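Local coordinates for methylmalonate-semialdehyde dehydrogenase (Oceanimonas doudoroffii, PDB 4ZZ7), which catalyses the NAD-dependent oxidative decarboxylation of methylmalonate semialdehyde to propionyl-CoA, as in other acylating members of the aldehyde dehydrogenase family, at residues I406-T419 with F428-P442. Residues are numbered along the deposited sequence; the frame is centred on the assembly and turned at random.
Sequences IDAHEYGNGTCIFT and FSDNIQVGMVGINIP. With NAD (nicotinamide-adenine-dinucleotide), chain M.
The side-chain amide of N440 grips the backbone of T419 with two bonds, just beyond the strand ends: OD1 accepts T419 N at 3.0 Å, while ND2 gives a bond of 2.9 Å to T419 O, in the carbonyl plane. N440 N also donates to I417 O, at 2.7 Å and nearly straight (170°). An alanine here would probably leave T419 N and T419 O without their amide partners. Four parallel bridges, G414–M436 to I417–I439, precede this clamp; the strand axes come within 4.6 Å at 17°. On the face carrying T415 and I417, the F428 ring is sandwiched: I417 CB makes a CH-pi contact over one face, 3.9 Å from the ring centroid, I432 CB lies over the opposite face, and T415 OG1, bonded to H255 O, sits at the edge. With I417 CG1 anti to the backbone N (chi1 -177°), CG2 meets F428 CD2. At the other end, D407 OD1 accepts Q433 N on its syn side (2.9 Å), and N413 ND2 bonds weakly to NAD O7N (3.1 Å) as well as to C283 O. The segments belong to a beta-alpha-beta unit through helix 422-431; strand 254-258 flanks strand 411-418, and 436-439 continues the sheet into a strand of the second subunit.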
ATOM      1  N   ILE A 406      19.110  12.090 -26.030  1.00 26.07           N
ATOM      2  CA  ILE A 406      17.817  12.296 -25.373  1.00 25.38           C
ATOM      3  C   ILE A 406      18.020  13.028 -24.048  1.00 25.57           C
ATOM      4  O   ILE A 406      17.380  14.050 -23.805  1.00 24.54           O
ATOM      5  CB  ILE A 406      17.038  10.967 -25.170  1.00 24.73           C
ATOM      6  CG1 ILE A 406      16.608  10.394 -26.521  1.00 24.14           C
ATOM      7  CG2 ILE A 406      15.769  11.195 -24.350  1.00 24.39           C
ATOM      8  CD1 ILE A 406      16.184   8.943 -26.508  1.00 23.65           C
ATOM      9  N   ASP A 407      18.917  12.496 -23.214  1.00 26.41           N
ATOM     10  CA  ASP A 407      19.240  13.064 -21.892  1.00 26.62           C
ATOM     11  C   ASP A 407      19.744  14.502 -21.978  1.00 29.00           C
ATOM     12  O   ASP A 407      19.539  15.292 -21.061  1.00 31.12           O
ATOM     13  CB  ASP A 407      20.315  12.238 -21.174  1.00 25.72           C
ATOM     14  CG  ASP A 407      19.839  10.865 -20.772  1.00 25.63           C
ATOM     15  OD1 ASP A 407      18.632  10.686 -20.504  1.00 25.88           O
ATOM     16  OD2 ASP A 407      20.691   9.957 -20.738  1.00 25.24           O
ATOM     17  N   ALA A 408      20.438  14.825 -23.068  1.00 31.32           N
ATOM     18  CA  ALA A 408      20.946  16.186 -23.315  1.00 31.02           C
ATOM     19  C   ALA A 408      19.823  17.198 -23.508  1.00 30.95           C
ATOM     20  O   ALA A 408      19.965  18.343 -23.109  1.00 32.86           O
ATOM     21  CB  ALA A 408      21.865  16.207 -24.532  1.00 30.56           C
ATOM     22  N   HIS A 409      18.713  16.765 -24.106  1.00 30.49           N
ATOM     23  CA  HIS A 409      17.609  17.659 -24.455  1.00 29.34           C
ATOM     24  C   HIS A 409      17.010  18.373 -23.247  1.00 29.35           C
ATOM     25  O   HIS A 409      17.063  17.890 -22.115  1.00 27.91           O
ATOM     26  CB  HIS A 409      16.500  16.910 -25.212  1.00 29.13           C
ATOM     27  CG  HIS A 409      15.722  17.791 -26.130  1.00 29.14           C
ATOM     28  ND1 HIS A 409      14.676  18.571 -25.700  1.00 28.21           N
ATOM     29  CD2 HIS A 409      15.878  18.065 -27.446  1.00 30.26           C
ATOM     30  CE1 HIS A 409      14.204  19.278 -26.709  1.00 28.31           C
ATOM     31  NE2 HIS A 409      14.913  18.986 -27.783  1.00 30.00           N
ATOM     32  N   GLU A 410      16.450  19.544 -23.502  1.00 30.80           N
ATOM     33  CA  GLU A 410      15.807  20.327 -22.449  1.00 32.60           C
ATOM     34  C   GLU A 410      14.727  19.491 -21.738  1.00 32.23           C
ATOM     35  O   GLU A 410      14.791  19.274 -20.511  1.00 32.58           O
ATOM     36  CB  GLU A 410      15.235  21.633 -23.041  1.00 33.79           C
ATOM     37  CG  GLU A 410      14.778  22.688 -22.030  1.00 34.25           C
ATOM     38  CD  GLU A 410      14.059  23.868 -22.689  1.00 35.28           C
ATOM     39  OE1 GLU A 410      14.197  24.030 -23.939  1.00 34.61           O
ATOM     40  OE2 GLU A 410      13.348  24.622 -21.962  1.00 32.47           O
ATOM     41  N   TYR A 411      13.767  19.022 -22.537  1.00 30.24           N
ATOM     42  CA  TYR A 411      12.649  18.198 -22.091  1.00 29.34           C
ATOM     43  C   TYR A 411      12.971  16.708 -21.816  1.00 28.16           C
ATOM     44  O   TYR A 411      13.947  16.145 -22.313  1.00 27.97           O
ATOM     45  CB  TYR A 411      11.528  18.281 -23.124  1.00 29.96           C
ATOM     46  CG  TYR A 411      11.083  19.691 -23.485  1.00 32.45           C
ATOM     47  CD1 TYR A 411      10.753  20.640 -22.497  1.00 35.04           C
ATOM     48  CD2 TYR A 411      10.972  20.084 -24.813  1.00 32.77           C
ATOM     49  CE1 TYR A 411      10.341  21.932 -22.841  1.00 33.20           C
ATOM     50  CE2 TYR A 411      10.556  21.369 -25.154  1.00 32.75           C
ATOM     51  CZ  TYR A 411      10.244  22.286 -24.169  1.00 32.22           C
ATOM     52  OH  TYR A 411       9.813  23.533 -24.528  1.00 30.79           O
ATOM     53  N   GLY A 412      12.128  16.087 -20.998  1.00 26.32           N
ATOM     54  CA  GLY A 412      12.187  14.647 -20.748  1.00 25.48           C
ATOM     55  C   GLY A 412      10.811  14.102 -20.387  1.00 24.44           C
ATOM     56  O   GLY A 412      10.665  13.398 -19.387  1.00 22.94           O
ATOM     57  N   ASN A 413       9.805  14.429 -21.206  1.00 23.53           N
ATOM     58  CA  ASN A 413       8.413  14.084 -20.908  1.00 22.62           C
ATOM     59  C   ASN A 413       8.188  12.612 -21.165  1.00 23.36           C
ATOM     60  O   ASN A 413       7.891  11.877 -20.236  1.00 24.87           O
ATOM     61  CB  ASN A 413       7.422  14.941 -21.712  1.00 21.64           C
ATOM     62  CG  ASN A 413       6.101  15.187 -20.978  1.00 21.03           C
ATOM     63  OD1 ASN A 413       6.029  15.121 -19.765  1.00 21.13           O
ATOM     64  ND2 ASN A 413       5.056  15.508 -21.724  1.00 20.72           N
ATOM     65  N   GLY A 414       8.391  12.176 -22.407  1.00 23.12           N
ATOM     66  CA  GLY A 414       8.134  10.789 -22.810  1.00 22.48           C
ATOM     67  C   GLY A 414       9.112  10.295 -23.863  1.00 23.02           C
ATOM     68  O   GLY A 414       9.597  11.075 -24.670  1.00 24.53           O
ATOM     69  N   THR A 415       9.394   8.995 -23.865  1.00 21.77           N
ATOM     70  CA  THR A 415      10.304   8.400 -24.824  1.00 21.27           C
ATOM     71  C   THR A 415       9.874   6.981 -25.125  1.00 22.36           C
ATOM     72  O   THR A 415       9.077   6.407 -24.368  1.00 24.13           O
ATOM     73  CB  THR A 415      11.729   8.350 -24.283  1.00 21.70           C
ATOM     74  OG1 THR A 415      12.618   7.923 -25.323  1.00 22.21           O
ATOM     75  CG2 THR A 415      11.850   7.380 -23.104  1.00 21.76           C
ATOM     76  N   CYS A 416      10.409   6.414 -26.217  1.00 21.93           N
ATOM     77  CA  CYS A 416      10.162   5.008 -26.590  1.00 21.03           C
ATOM     78  C   CYS A 416      11.433   4.368 -27.140  1.00 20.73           C
ATOM     79  O   CYS A 416      12.315   5.051 -27.629  1.00 20.50           O
ATOM     80  CB  CYS A 416       9.017   4.864 -27.615  1.00 20.96           C
ATOM     81  SG  CYS A 416       8.843   3.204 -28.417  1.00 20.92           S
ATOM     82  N   ILE A 417      11.510   3.049 -27.047  1.00 20.05           N
ATOM     83  CA  ILE A 417      12.522   2.309 -27.750  1.00 20.75           C
ATOM     84  C   ILE A 417      11.848   1.177 -28.509  1.00 21.90           C
ATOM     85  O   ILE A 417      11.024   0.469 -27.934  1.00 24.18           O
ATOM     86  CB  ILE A 417      13.605   1.767 -26.801  1.00 20.52           C
ATOM     87  CG1 ILE A 417      14.694   1.058 -27.605  1.00 20.10           C
ATOM     88  CG2 ILE A 417      13.026   0.827 -25.748  1.00 20.32           C
ATOM     89  CD1 ILE A 417      15.956   0.813 -26.819  1.00 20.25           C
ATOM     90  N   PHE A 418      12.180   1.021 -29.792  1.00 21.38           N
ATOM     91  CA  PHE A 418      11.747  -0.126 -30.558  1.00 20.51           C
ATOM     92  C   PHE A 418      12.881  -1.137 -30.565  1.00 21.86           C
ATOM     93  O   PHE A 418      13.956  -0.854 -31.076  1.00 22.55           O
ATOM     94  CB  PHE A 418      11.396   0.296 -31.955  1.00 19.75           C
ATOM     95  CG  PHE A 418      10.231   1.216 -32.017  1.00 19.54           C
ATOM     96  CD1 PHE A 418       8.957   0.742 -31.803  1.00 19.93           C
ATOM     97  CD2 PHE A 418      10.403   2.548 -32.296  1.00 19.43           C
ATOM     98  CE1 PHE A 418       7.868   1.591 -31.873  1.00 20.46           C
ATOM     99  CE2 PHE A 418       9.329   3.400 -32.371  1.00 19.93           C
ATOM    100  CZ  PHE A 418       8.057   2.927 -32.154  1.00 20.28           C
ATOM    101  N   THR A 419      12.646  -2.308 -29.978  1.00 23.08           N
ATOM    102  CA  THR A 419      13.595  -3.425 -30.026  1.00 23.10           C
ATOM    103  C   THR A 419      12.909  -4.756 -29.709  1.00 23.91           C
ATOM    104  O   THR A 419      11.765  -4.786 -29.267  1.00 24.89           O
ATOM    105  CB  THR A 419      14.769  -3.177 -29.059  1.00 23.30           C
ATOM    106  OG1 THR A 419      15.717  -4.250 -29.132  1.00 23.99           O
ATOM    107  CG2 THR A 419      14.295  -3.037 -27.624  1.00 23.35           C
ATOM    108  N   PHE A 428      17.680   0.796 -21.253  1.00 19.67           N
ATOM    109  CA  PHE A 428      17.052   2.035 -21.688  1.00 18.42           C
ATOM    110  C   PHE A 428      16.061   2.535 -20.622  1.00 18.73           C
ATOM    111  O   PHE A 428      16.188   3.647 -20.112  1.00 18.40           O
ATOM    112  CB  PHE A 428      16.338   1.811 -23.012  1.00 17.86           C
ATOM    113  CG  PHE A 428      15.578   3.012 -23.514  1.00 17.12           C
ATOM    114  CD1 PHE A 428      16.243   4.095 -24.048  1.00 16.44           C
ATOM    115  CD2 PHE A 428      14.196   3.050 -23.458  1.00 16.83           C
ATOM    116  CE1 PHE A 428      15.558   5.195 -24.515  1.00 16.27           C
ATOM    117  CE2 PHE A 428      13.504   4.157 -23.918  1.00 16.78           C
ATOM    118  CZ  PHE A 428      14.190   5.234 -24.454  1.00 16.41           C
ATOM    119  N   SER A 429      15.095   1.693 -20.264  1.00 18.49           N
ATOM    120  CA  SER A 429      14.058   2.086 -19.309  1.00 18.69           C
ATOM    121  C   SER A 429      14.605   2.440 -17.914  1.00 19.36           C
ATOM    122  O   SER A 429      14.065   3.318 -17.223  1.00 17.88           O
ATOM    123  CB  SER A 429      12.979   1.001 -19.200  1.00 18.38           C
ATOM    124  OG  SER A 429      13.457  -0.153 -18.530  1.00 18.19           O
ATOM    125  N   ASP A 430      15.676   1.757 -17.514  1.00 20.93           N
ATOM    126  CA  ASP A 430      16.308   2.020 -16.222  1.00 21.99           C
ATOM    127  C   ASP A 430      17.026   3.349 -16.223  1.00 22.23           C
ATOM    128  O   ASP A 430      16.783   4.166 -15.343  1.00 22.50           O
ATOM    129  CB  ASP A 430      17.292   0.928 -15.826  1.00 22.72           C
ATOM    130  CG  ASP A 430      17.688   1.014 -14.369  1.00 23.84           C
ATOM    131  OD1 ASP A 430      16.802   1.003 -13.511  1.00 24.72           O
ATOM    132  OD2 ASP A 430      18.880   1.096 -14.043  1.00 27.44           O
ATOM    133  N   ASN A 431      17.875   3.573 -17.228  1.00 22.58           N
ATOM    134  CA  ASN A 431      18.802   4.718 -17.243  1.00 22.52           C
ATOM    135  C   ASN A 431      18.346   5.962 -17.956  1.00 21.33           C
ATOM    136  O   ASN A 431      19.003   6.986 -17.802  1.00 21.20           O
ATOM    137  CB  ASN A 431      20.138   4.312 -17.862  1.00 23.71           C
ATOM    138  CG  ASN A 431      20.818   3.223 -17.089  1.00 25.19           C
ATOM    139  OD1 ASN A 431      20.921   2.081 -17.545  1.00 27.04           O
ATOM    140  ND2 ASN A 431      21.266   3.557 -15.889  1.00 26.47           N
ATOM    141  N   ILE A 432      17.283   5.889 -18.760  1.00 20.84           N
ATOM    142  CA  ILE A 432      16.851   7.069 -19.553  1.00 21.28           C
ATOM    143  C   ILE A 432      16.225   8.148 -18.674  1.00 20.58           C
ATOM    144  O   ILE A 432      15.402   7.848 -17.823  1.00 19.52           O
ATOM    145  CB  ILE A 432      15.916   6.702 -20.732  1.00 21.84           C
ATOM    146  CG1 ILE A 432      15.778   7.876 -21.712  1.00 22.59           C
ATOM    147  CG2 ILE A 432      14.550   6.227 -20.262  1.00 21.99           C
ATOM    148  CD1 ILE A 432      16.961   8.026 -22.665  1.00 23.40           C
ATOM    149  N   GLN A 433      16.615   9.401 -18.891  1.00 21.37           N
ATOM    150  CA  GLN A 433      16.214  10.500 -18.010  1.00 22.01           C
ATOM    151  C   GLN A 433      14.931  11.173 -18.477  1.00 20.40           C
ATOM    152  O   GLN A 433      14.908  12.386 -18.680  1.00 19.93           O
ATOM    153  CB  GLN A 433      17.333  11.537 -17.903  1.00 24.56           C
ATOM    154  CG  GLN A 433      18.638  11.004 -17.331  1.00 27.50           C
ATOM    155  CD  GLN A 433      18.495  10.501 -15.892  1.00 31.12           C
ATOM    156  OE1 GLN A 433      18.128  11.266 -14.983  1.00 34.66           O
ATOM    157  NE2 GLN A 433      18.782   9.212 -15.671  1.00 31.84           N
ATOM    158  N   VAL A 434      13.875  10.374 -18.674  1.00 18.76           N
ATOM    159  CA  VAL A 434      12.516  10.878 -18.931  1.00 17.34           C
ATOM    160  C   VAL A 434      11.493  10.129 -18.068  1.00 15.35           C
ATOM    161  O   VAL A 434      11.678   8.967 -17.710  1.00 14.82           O
ATOM    162  CB  VAL A 434      12.130  10.855 -20.444  1.00 18.05           C
ATOM    163  CG1 VAL A 434      13.358  10.754 -21.321  1.00 18.21           C
ATOM    164  CG2 VAL A 434      11.172   9.725 -20.790  1.00 18.73           C
ATOM    165  N   GLY A 435      10.396  10.805 -17.774  1.00 14.12           N
ATOM    166  CA  GLY A 435       9.389  10.309 -16.841  1.00 13.58           C
ATOM    167  C   GLY A 435       8.569   9.121 -17.315  1.00 13.04           C
ATOM    168  O   GLY A 435       8.274   8.211 -16.556  1.00 12.68           O
ATOM    169  N   MET A 436       8.171   9.144 -18.573  1.00 12.65           N
ATOM    170  CA  MET A 436       7.352   8.076 -19.124  1.00 12.40           C
ATOM    171  C   MET A 436       8.044   7.384 -20.301  1.00 11.84           C
ATOM    172  O   MET A 436       8.271   7.979 -21.337  1.00 11.79           O
ATOM    173  CB  MET A 436       6.001   8.647 -19.528  1.00 12.61           C
ATOM    174  CG  MET A 436       5.200   9.153 -18.348  1.00 12.67           C
ATOM    175  SD  MET A 436       4.061  10.471 -18.757  1.00 13.08           S
ATOM    176  CE  MET A 436       5.161  11.854 -18.976  1.00 12.84           C
ATOM    177  N   VAL A 437       8.342   6.110 -20.110  1.00 11.47           N
ATOM    178  CA  VAL A 437       9.156   5.316 -20.992  1.00 11.25           C
ATOM    179  C   VAL A 437       8.297   4.250 -21.632  1.00 11.68           C
ATOM    180  O   VAL A 437       7.514   3.579 -20.942  1.00 11.47           O
ATOM    181  CB  VAL A 437      10.209   4.586 -20.169  1.00 11.01           C
ATOM    182  CG1 VAL A 437      11.111   3.756 -21.047  1.00 10.92           C
ATOM    183  CG2 VAL A 437      11.017   5.573 -19.359  1.00 11.10           C
ATOM    184  N   GLY A 438       8.466   4.072 -22.938  1.00 12.17           N
ATOM    185  CA  GLY A 438       7.774   3.017 -23.674  1.00 12.89           C
ATOM    186  C   GLY A 438       8.747   1.975 -24.217  1.00 13.50           C
ATOM    187  O   GLY A 438       9.863   2.320 -24.583  1.00 13.30           O
ATOM    188  N   ILE A 439       8.334   0.706 -24.238  1.00 14.25           N
ATOM    189  CA  ILE A 439       9.064  -0.361 -24.923  1.00 14.75           C
ATOM    190  C   ILE A 439       8.137  -0.770 -26.057  1.00 15.83           C
ATOM    191  O   ILE A 439       7.060  -1.285 -25.801  1.00 16.07           O
ATOM    192  CB  ILE A 439       9.351  -1.557 -23.991  1.00 14.58           C
ATOM    193  CG1 ILE A 439       9.957  -1.104 -22.663  1.00 14.56           C
ATOM    194  CG2 ILE A 439      10.268  -2.578 -24.632  1.00 14.55           C
ATOM    195  CD1 ILE A 439      11.288  -0.404 -22.759  1.00 14.41           C
ATOM    196  N   ASN A 440       8.532  -0.479 -27.295  1.00 17.35           N
ATOM    197  CA  ASN A 440       7.701  -0.689 -28.484  1.00 19.18           C
ATOM    198  C   ASN A 440       6.296  -0.076 -28.415  1.00 20.58           C
ATOM    199  O   ASN A 440       5.375  -0.549 -29.075  1.00 20.39           O
ATOM    200  CB  ASN A 440       7.611  -2.181 -28.782  1.00 20.66           C
ATOM    201  CG  ASN A 440       8.983  -2.826 -28.970  1.00 20.49           C
ATOM    202  OD1 ASN A 440       9.650  -2.613 -29.977  1.00 21.16           O
ATOM    203  ND2 ASN A 440       9.392  -3.631 -28.020  1.00 20.46           N
ATOM    204  N   ILE A 441       6.167   0.983 -27.610  1.00 23.37           N
ATOM    205  CA  ILE A 441       4.953   1.786 -27.469  1.00 25.20           C
ATOM    206  C   ILE A 441       5.411   3.230 -27.643  1.00 26.12           C
ATOM    207  O   ILE A 441       5.971   3.802 -26.732  1.00 27.84           O
ATOM    208  CB  ILE A 441       4.323   1.710 -26.054  1.00 26.72           C
ATOM    209  CG1 ILE A 441       3.911   0.296 -25.660  1.00 27.27           C
ATOM    210  CG2 ILE A 441       3.110   2.643 -25.964  1.00 27.20           C
ATOM    211  CD1 ILE A 441       2.638  -0.167 -26.338  1.00 29.04           C
ATOM    212  N   PRO A 442       5.169   3.842 -28.807  1.00 28.03           N
ATOM    213  CA  PRO A 442       5.578   5.240 -28.996  1.00 25.95           C
ATOM    214  C   PRO A 442       4.820   6.257 -28.104  1.00 26.19           C
ATOM    215  O   PRO A 442       5.322   7.350 -27.867  1.00 28.06           O
ATOM    216  CB  PRO A 442       5.244   5.475 -30.459  1.00 26.30           C
ATOM    217  CG  PRO A 442       4.057   4.610 -30.722  1.00 27.42           C
ATOM    218  CD  PRO A 442       4.264   3.377 -29.887  1.00 28.89           C
TER
HETATM  219  PA  NAD M 501      -0.091  27.470 -22.691  1.00 47.36           P
HETATM  220  O1A NAD M 501      -0.316  28.760 -23.475  1.00 46.29           O
HETATM  221  O2A NAD M 501       1.272  27.107 -22.126  1.00 43.25           O
HETATM  222  O5B NAD M 501      -1.087  27.475 -21.409  1.00 46.00           O
HETATM  223  C5B NAD M 501      -2.436  26.987 -21.443  1.00 41.94           C
HETATM  224  C4B NAD M 501      -3.292  27.622 -20.348  1.00 38.73           C
HETATM  225  O4B NAD M 501      -2.563  28.647 -19.668  1.00 36.88           O
HETATM  226  C3B NAD M 501      -4.561  28.290 -20.870  1.00 37.46           C
HETATM  227  O3B NAD M 501      -5.633  27.952 -19.987  1.00 34.93           O
HETATM  228  C2B NAD M 501      -4.237  29.782 -20.906  1.00 37.53           C
HETATM  229  O2B NAD M 501      -5.279  30.709 -20.589  1.00 37.76           O
HETATM  230  C1B NAD M 501      -3.158  29.936 -19.850  1.00 37.65           C
HETATM  231  N9A NAD M 501      -2.129  30.954 -20.221  1.00 39.19           N
HETATM  232  C8A NAD M 501      -1.600  31.155 -21.463  1.00 38.74           C
HETATM  233  N7A NAD M 501      -0.681  32.144 -21.433  1.00 38.34           N
HETATM  234  C5A NAD M 501      -0.607  32.603 -20.159  1.00 37.80           C
HETATM  235  C6A NAD M 501       0.170  33.659 -19.446  1.00 36.51           C
HETATM  236  N6A NAD M 501       1.061  34.413 -20.124  1.00 35.98           N
HETATM  237  N1A NAD M 501      -0.044  33.822 -18.112  1.00 35.24           N
HETATM  238  C2A NAD M 501      -0.950  33.058 -17.428  1.00 34.01           C
HETATM  239  N3A NAD M 501      -1.687  32.081 -17.997  1.00 32.17           N
HETATM  240  C4A NAD M 501      -1.566  31.816 -19.342  1.00 37.52           C
HETATM  241  O3  NAD M 501      -0.616  26.202 -23.588  1.00 50.37           O
HETATM  242  PN  NAD M 501      -1.532  26.192 -24.947  1.00 49.99           P
HETATM  243  O1N NAD M 501      -2.985  26.567 -24.638  1.00 48.95           O
HETATM  244  O2N NAD M 501      -0.832  26.832 -26.154  1.00 46.90           O
HETATM  245  O5D NAD M 501      -1.439  24.601 -25.138  1.00 51.33           O
HETATM  246  C5D NAD M 501      -0.257  24.008 -25.702  1.00 57.61           C
HETATM  247  C4D NAD M 501       0.774  23.485 -24.680  1.00 61.76           C
HETATM  248  O4D NAD M 501       0.317  22.394 -23.848  1.00 65.76           O
HETATM  249  C3D NAD M 501       2.019  22.941 -25.403  1.00 63.77           C
HETATM  250  O3D NAD M 501       3.110  23.862 -25.304  1.00 57.82           O
HETATM  251  C2D NAD M 501       2.352  21.586 -24.760  1.00 66.08           C
HETATM  252  O2D NAD M 501       3.743  21.466 -24.444  1.00 63.54           O
HETATM  253  C1D NAD M 501       1.458  21.577 -23.532  1.00 65.85           C
HETATM  254  N1N NAD M 501       1.049  20.258 -23.060  1.00 68.43           N
HETATM  255  C2N NAD M 501       1.723  19.753 -22.018  1.00 71.75           C
HETATM  256  C3N NAD M 501       1.388  18.509 -21.495  1.00 73.58           C
HETATM  257  C7N NAD M 501       2.135  17.876 -20.345  1.00 78.12           C
HETATM  258  O7N NAD M 501       3.360  17.714 -20.325  1.00 74.25           O
HETATM  259  N7N NAD M 501       1.390  17.442 -19.343  1.00 79.79           N
HETATM  260  C4N NAD M 501       0.319  17.813 -22.048  1.00 68.67           C
HETATM  261  C5N NAD M 501      -0.379  18.349 -23.123  1.00 67.21           C
HETATM  262  C6N NAD M 501       0.012  19.596 -23.616  1.00 70.12           C